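Local coordinates for YjbQ family protein (Aeropyrum pernix, PDB 2P6H) that is of unknown function but belongs to the UPF0047 (YjbQ) family and assembles from three copies of its chain, at residues His43-Val48 against His85-Asn90; Asn51-Arg56 against Trp111-Phe116. One frame throughout, in Å; residues are numbered along the deposited sequence.

Contact 1: residues His43-Val48 against His85-Asn90; sequences HTTAAV and HAHLGN. With SO4 (sulfate ion), chain C.
A sulfate-binding turn, His43-Thr45, leans on helix 84-93, with the threonine side chains meeting His87 and the anion on the far side. Thr44 N gives a nearly straight bond to sulfate O4 (168°), and Thr44 OG1 reaches the same oxygen at 2.8 Å. Thr45 N donates to sulfate O3. Thr45 OG1 bonds sulfate O3 at 3.0 Å. The ion probably came from the crystallisation liquor, yet the site is consistent with an anion pocket: Arg125 also bonds the sulfate and Thr45 OG1.

In Thr45, OG1 sits between backbone N and carbonyl carbon (chi1 56°), an orientation that hands the hydroxyl to the sulfate and CG2 to the helix. There CG2 stands over the middle of the His87 imidazole, a CH-pi contact with 3.4 Å from CG2 to the ring centroid. Thr44 OG1 approaches the same ring obliquely, 3.2 Å from His87 CE1. The turn runs into strand 46-51 of the three-stranded antiparallel sheet, and the helix packs against this entrance. Thr45 CB and Ala86 CB press together at 3.4 Å, tighter than normal carbon contact, while Thr44 O receives a CA-H...O contact from His87 CA at 3.4 Å. One turn on, Asn90 CB lies 3.4 Å from Thr44 O, and Ala47 CB faces Asn90 CA.

His87 also works between subunits: its ND1 is hydrogen-bonded to Asn51 OD1 of the second subunit, and its ring meets that of His77 of its own chain nearly at right angles. With an alanine in place of this histidine, Thr45 CG2 would probably lose the ring beneath it and Asn51 of the second subunit this partner. The ring of His43 has its edge near sulfate O2, while its NE2 is hydrogen-bonded to Thr126 N.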
loop_
_atom_site.group_PDB
_atom_site.type_symbol
_atom_site.label_atom_id
_atom_site.label_comp_id
_atom_site.label_asym_id
_atom_site.label_seq_id
_atom_site.Cartn_x
_atom_site.Cartn_y
_atom_site.Cartn_z
ATOM N N HIS A 43 -14.466 1.548 1.299
ATOM C CA HIS A 43 -14.662 1.766 2.737
ATOM C C HIS A 43 -13.440 2.357 3.439
ATOM O O HIS A 43 -12.311 1.997 3.117
ATOM C CB HIS A 43 -15.038 0.441 3.416
ATOM C CG HIS A 43 -16.187 -0.270 2.767
ATOM N ND1 HIS A 43 -17.448 0.279 2.675
ATOM C CD2 HIS A 43 -16.262 -1.486 2.173
ATOM C CE1 HIS A 43 -18.250 -0.566 2.051
ATOM N NE2 HIS A 43 -17.555 -1.644 1.735
ATOM N N THR A 44 -13.680 3.260 4.389
ATOM C CA THR A 44 -12.607 3.876 5.165
ATOM C C THR A 44 -12.378 3.097 6.472
ATOM O O THR A 44 -11.443 3.392 7.208
ATOM C CB THR A 44 -12.935 5.339 5.562
ATOM O OG1 THR A 44 -14.081 5.354 6.425
ATOM C CG2 THR A 44 -13.211 6.196 4.331
ATOM N N THR A 45 -13.240 2.120 6.763
ATOM C CA THR A 45 -13.016 1.325 7.992
ATOM C C THR A 45 -12.937 -0.163 7.704
ATOM O O THR A 45 -13.179 -1.002 8.562
ATOM C CB THR A 45 -14.154 1.530 8.995
ATOM O OG1 THR A 45 -15.395 1.197 8.372
ATOM C CG2 THR A 45 -14.204 2.993 9.442
ATOM N N ALA A 46 -12.516 -0.459 6.484
ATOM C CA ALA A 46 -12.225 -1.819 6.061
ATOM C C ALA A 46 -11.061 -1.698 5.122
ATOM O O ALA A 46 -10.744 -0.627 4.621
ATOM C CB ALA A 46 -13.451 -2.520 5.362
ATOM N N ALA A 47 -10.360 -2.798 4.879
ATOM C CA ALA A 47 -9.199 -2.747 3.995
ATOM C C ALA A 47 -9.060 -4.050 3.217
ATOM O O ALA A 47 -9.847 -4.975 3.374
ATOM C CB ALA A 47 -7.936 -2.507 4.836
ATOM N N VAL A 48 -8.075 -4.082 2.306
ATOM C CA VAL A 48 -7.763 -5.322 1.605
ATOM C C VAL A 48 -6.275 -5.537 1.619
ATOM O O VAL A 48 -5.487 -4.617 1.466
ATOM C CB VAL A 48 -8.212 -5.263 0.140
ATOM C CG1 VAL A 48 -7.766 -3.948 -0.494
ATOM C CG2 VAL A 48 -7.569 -6.411 -0.631
ATOM N N HIS A 85 -10.279 3.159 15.515
ATOM C CA HIS A 85 -9.305 2.100 15.263
ATOM C C HIS A 85 -9.380 1.535 13.842
ATOM O O HIS A 85 -8.351 1.198 13.246
ATOM C CB HIS A 85 -9.509 0.949 16.249
ATOM C CG HIS A 85 -10.731 0.135 15.965
ATOM N ND1 HIS A 85 -11.993 0.530 16.350
ATOM C CD2 HIS A 85 -10.896 -1.015 15.262
ATOM C CE1 HIS A 85 -12.882 -0.336 15.897
ATOM N NE2 HIS A 85 -12.241 -1.284 15.232
ATOM N N ALA A 86 -10.593 1.411 13.310
ATOM C CA ALA A 86 -10.768 0.866 11.961
ATOM C C ALA A 86 -10.166 1.797 10.905
ATOM O O ALA A 86 -9.542 1.368 9.943
ATOM C CB ALA A 86 -12.269 0.643 11.685
ATOM N N HIS A 87 -10.359 3.103 11.072
ATOM C CA HIS A 87 -9.804 4.075 10.139
ATOM C C HIS A 87 -8.279 3.950 10.172
ATOM O O HIS A 87 -7.624 3.940 9.134
ATOM C CB HIS A 87 -10.217 5.497 10.546
ATOM C CG HIS A 87 -11.689 5.770 10.419
ATOM N ND1 HIS A 87 -12.273 6.184 9.241
ATOM C CD2 HIS A 87 -12.684 5.732 11.340
ATOM C CE1 HIS A 87 -13.565 6.397 9.444
ATOM N NE2 HIS A 87 -13.838 6.132 10.706
ATOM N N LEU A 88 -7.727 3.839 11.378
ATOM C CA LEU A 88 -6.288 3.720 11.558
ATOM C C LEU A 88 -5.756 2.445 10.886
ATOM O O LEU A 88 -4.727 2.475 10.207
ATOM C CB LEU A 88 -5.949 3.725 13.054
ATOM C CG LEU A 88 -6.394 4.972 13.835
ATOM C CD1 LEU A 88 -5.985 4.823 15.285
ATOM C CD2 LEU A 88 -5.777 6.242 13.232
ATOM N N GLY A 89 -6.460 1.331 11.060
ATOM C CA GLY A 89 -6.022 0.093 10.432
ATOM C C GLY A 89 -6.022 0.231 8.917
ATOM O O GLY A 89 -5.086 -0.198 8.222
ATOM N N ASN A 90 -7.087 0.832 8.397
ATOM C CA ASN A 90 -7.205 1.055 6.961
ATOM C C ASN A 90 -6.033 1.856 6.420
ATOM O O ASN A 90 -5.525 1.589 5.355
ATOM C CB ASN A 90 -8.527 1.778 6.651
ATOM C CG ASN A 90 -8.589 2.267 5.211
ATOM O OD1 ASN A 90 -9.316 1.741 4.381
ATOM N ND2 ASN A 90 -7.817 3.327 4.919
HETATM S S SO4 C . -17.045 3.366 5.573
HETATM O O1 SO4 C . -17.459 3.861 6.967
HETATM O O2 SO4 C . -18.184 3.099 4.693
HETATM O O3 SO4 C . -16.303 2.112 5.666
HETATM O O4 SO4 C . -16.196 4.351 4.915
#

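Contact 2: residues Asn51-Arg56 against Trp111-Phe116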
loop_
_atom_site.group_PDB
_atom_site.type_symbol
_atom_site.label_atom_id
_atom_site.label_comp_id
_atom_site.label_asym_id
_atom_site.label_seq_id
_atom_site.Cartn_x
_atom_site.Cartn_y
_atom_site.Cartn_z
ATOM N N ASN A 51 -2.237 -11.973 1.449
ATOM C CA ASN A 51 -1.384 -12.853 2.238
ATOM C C ASN A 51 -2.003 -14.243 2.308
ATOM O O ASN A 51 -2.889 -14.596 1.542
ATOM C CB ASN A 51 -1.240 -12.260 3.651
ATOM C CG ASN A 51 0.125 -12.581 4.232
ATOM O OD1 ASN A 51 0.355 -13.649 4.794
ATOM N ND2 ASN A 51 1.045 -11.612 4.093
ATOM N N GLU A 52 -1.493 -15.075 3.212
ATOM C CA GLU A 52 -1.931 -16.466 3.323
ATOM C C GLU A 52 -3.241 -16.627 4.085
ATOM O O GLU A 52 -3.416 -16.063 5.173
ATOM C CB GLU A 52 -0.834 -17.303 3.997
ATOM C CG GLU A 52 -0.969 -18.795 3.759
ATOM C CD GLU A 52 0.198 -19.613 4.325
ATOM O OE1 GLU A 52 1.327 -19.067 4.475
ATOM O OE2 GLU A 52 -0.015 -20.815 4.602
ATOM N N ALA A 53 -4.158 -17.406 3.517
ATOM C CA ALA A 53 -5.457 -17.628 4.154
ATOM C C ALA A 53 -5.414 -18.828 5.121
ATOM O O ALA A 53 -6.240 -19.730 5.070
ATOM C CB ALA A 53 -6.531 -17.817 3.055
ATOM N N GLU A 54 -4.439 -18.845 6.022
ATOM C CA GLU A 54 -4.362 -19.879 7.009
ATOM C C GLU A 54 -5.177 -19.434 8.189
ATOM O O GLU A 54 -5.029 -18.331 8.699
ATOM C CB GLU A 54 -2.900 -20.045 7.423
ATOM C CG GLU A 54 -2.655 -21.351 8.182
ATOM C CD GLU A 54 -2.935 -21.145 9.655
ATOM O OE1 GLU A 54 -2.341 -20.254 10.245
ATOM O OE2 GLU A 54 -3.726 -21.906 10.212
ATOM N N PRO A 55 -6.147 -20.255 8.654
ATOM C CA PRO A 55 -7.012 -19.867 9.788
ATOM C C PRO A 55 -6.372 -19.217 11.014
ATOM O O PRO A 55 -6.812 -18.158 11.456
ATOM C CB PRO A 55 -7.790 -21.163 10.128
ATOM C CG PRO A 55 -7.037 -22.253 9.358
ATOM C CD PRO A 55 -6.576 -21.552 8.099
ATOM N N ARG A 56 -5.322 -19.821 11.542
ATOM C CA ARG A 56 -4.708 -19.246 12.725
ATOM C C ARG A 56 -4.065 -17.902 12.401
ATOM O O ARG A 56 -4.218 -16.922 13.117
ATOM C CB ARG A 56 -3.648 -20.223 13.235
ATOM C CG ARG A 56 -4.267 -21.438 13.925
ATOM C CD ARG A 56 -3.342 -22.660 13.881
ATOM N NE ARG A 56 -4.098 -23.885 14.161
ATOM C CZ ARG A 56 -4.333 -24.713 13.126
ATOM N NH1 ARG A 56 -3.878 -24.416 11.922
ATOM N NH2 ARG A 56 -5.039 -25.829 13.322
ATOM N N TRP A 111 1.147 -18.981 -2.247
ATOM C CA TRP A 111 0.393 -18.870 -0.997
ATOM C C TRP A 111 -0.324 -17.540 -0.781
ATOM O O TRP A 111 -0.853 -17.293 0.302
ATOM C CB TRP A 111 1.336 -19.140 0.180
ATOM C CG TRP A 111 2.263 -20.286 -0.100
ATOM C CD1 TRP A 111 3.603 -20.219 -0.342
ATOM C CD2 TRP A 111 1.888 -21.653 -0.280
ATOM N NE1 TRP A 111 4.089 -21.461 -0.674
ATOM C CE2 TRP A 111 3.055 -22.361 -0.643
ATOM C CE3 TRP A 111 0.676 -22.347 -0.178
ATOM C CZ2 TRP A 111 3.047 -23.736 -0.905
ATOM C CZ3 TRP A 111 0.669 -23.719 -0.439
ATOM C CH2 TRP A 111 1.850 -24.395 -0.799
ATOM N N GLN A 112 -0.340 -16.684 -1.802
ATOM C CA GLN A 112 -1.007 -15.387 -1.691
ATOM C C GLN A 112 -2.493 -15.478 -1.998
ATOM O O GLN A 112 -2.908 -16.142 -2.950
ATOM C CB GLN A 112 -0.375 -14.362 -2.641
ATOM C CG GLN A 112 1.071 -14.008 -2.310
ATOM C CD GLN A 112 1.632 -12.908 -3.205
ATOM O OE1 GLN A 112 1.396 -12.890 -4.416
ATOM N NE2 GLN A 112 2.391 -11.993 -2.608
ATOM N N ARG A 113 -3.292 -14.799 -1.184
ATOM C CA ARG A 113 -4.721 -14.758 -1.370
ATOM C C ARG A 113 -5.217 -13.353 -1.103
ATOM O O ARG A 113 -4.586 -12.566 -0.409
ATOM C CB ARG A 113 -5.359 -15.735 -0.382
ATOM C CG ARG A 113 -4.895 -17.175 -0.605
ATOM C CD ARG A 113 -5.827 -17.937 -1.555
ATOM N NE ARG A 113 -5.348 -19.307 -1.762
ATOM C CZ ARG A 113 -6.187 -20.309 -1.444
ATOM N NH1 ARG A 113 -7.391 -20.041 -0.967
ATOM N NH2 ARG A 113 -5.801 -21.576 -1.617
ATOM N N ILE A 114 -6.364 -13.006 -1.666
ATOM C CA ILE A 114 -6.953 -11.685 -1.498
ATOM C C ILE A 114 -7.804 -11.686 -0.255
ATOM O O ILE A 114 -8.835 -12.341 -0.177
ATOM C CB ILE A 114 -7.829 -11.321 -2.714
ATOM C CG1 ILE A 114 -6.991 -11.397 -3.994
ATOM C CG2 ILE A 114 -8.339 -9.874 -2.571
ATOM C CD1 ILE A 114 -7.683 -11.347 -5.356
ATOM N N LEU A 115 -7.384 -10.927 0.745
ATOM C CA LEU A 115 -8.099 -10.908 2.010
ATOM C C LEU A 115 -8.829 -9.607 2.309
ATOM O O LEU A 115 -8.239 -8.528 2.272
ATOM C CB LEU A 115 -7.116 -11.187 3.154
ATOM C CG LEU A 115 -6.251 -12.441 2.956
ATOM C CD1 LEU A 115 -5.242 -12.570 4.072
ATOM C CD2 LEU A 115 -7.149 -13.675 2.908
ATOM N N PHE A 116 -10.120 -9.716 2.601
ATOM C CA PHE A 116 -10.914 -8.556 2.974
ATOM C C PHE A 116 -10.684 -8.431 4.477
ATOM O O PHE A 116 -10.840 -9.404 5.221
ATOM C CB PHE A 116 -12.405 -8.788 2.724
ATOM C CG PHE A 116 -13.247 -7.568 2.984
ATOM C CD1 PHE A 116 -13.678 -7.272 4.271
ATOM C CD2 PHE A 116 -13.586 -6.702 1.946
ATOM C CE1 PHE A 116 -14.435 -6.131 4.527
ATOM C CE2 PHE A 116 -14.348 -5.554 2.189
ATOM C CZ PHE A 116 -14.772 -5.270 3.482
#
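Asn51 and Arg113 form an antiparallel hydrogen-bonded pair. Asn51 N donates to Arg113 O at 3.1 Å, and Arg113 N returns a bond of 2.8 Å to Asn51 O. Past this pair the chain turns away, and the side chains take over. The Asn51 amide folds back on its own backbone: OD1 accepts from Glu52 N at 2.8 Å, with the N-H tilted from the amide plane. Its ND2 is bonded to Thr44 O of the third subunit.

Leu115 holds CG anti to its carbonyl carbon (chi1 -51°), which spreads the two methyls over the departing chain. CD1 lies alongside Asn51 CB at 4.0 Å, and CD2 meets Ala53 CB at 4.2 Å. Ala53 CB also touches CG of Arg113 at 4.1 Å, so this small side chain meets an aliphatic arginine stem and a leucine branch from directions roughly at right angles. Arg113 bends sharply at its second torsion (chi2 -92°); only its stem stays on the contact, while NH1 reaches Asp18 in a salt bridge. Glu52 has an extended chain that runs past Trp111 CB, and its CA comes 3.3 Å from Trp111 O in a CA-H...O contact.

Farther on, Glu54 OE2 accepts from Arg56 N, met from above the carboxylate plane, and forms a salt bridge with Arg56 NH1; the other oxygen, OE1, accepts from Leu57 N. The whole is a strand end passing through an inverse gamma turn centred on Ala53 into helix 55-69, with Glu54 as its N-cap.

From the N terminus, strand 15-18 comes before either contact and later flanks strand 113-118 in the three-stranded sheet. The chain next supplies 43-48 and, within the same strand and its exit, 51-56. After helix 55-69, contact 1 closes its loop as 85-90 returns to the start of strand 46-51. The chain then continues through strands 96-102 and 105-106 before contact 2 closes the longer loop at 111-116. The segments alternate, so the two loops cross. Contact 1 ties helix 84-93 to one end of strand 46-51; contact 2 ties the other end to strand 113-118. They meet where Ala46 CB packs 3.6 Å from Phe116 CZ.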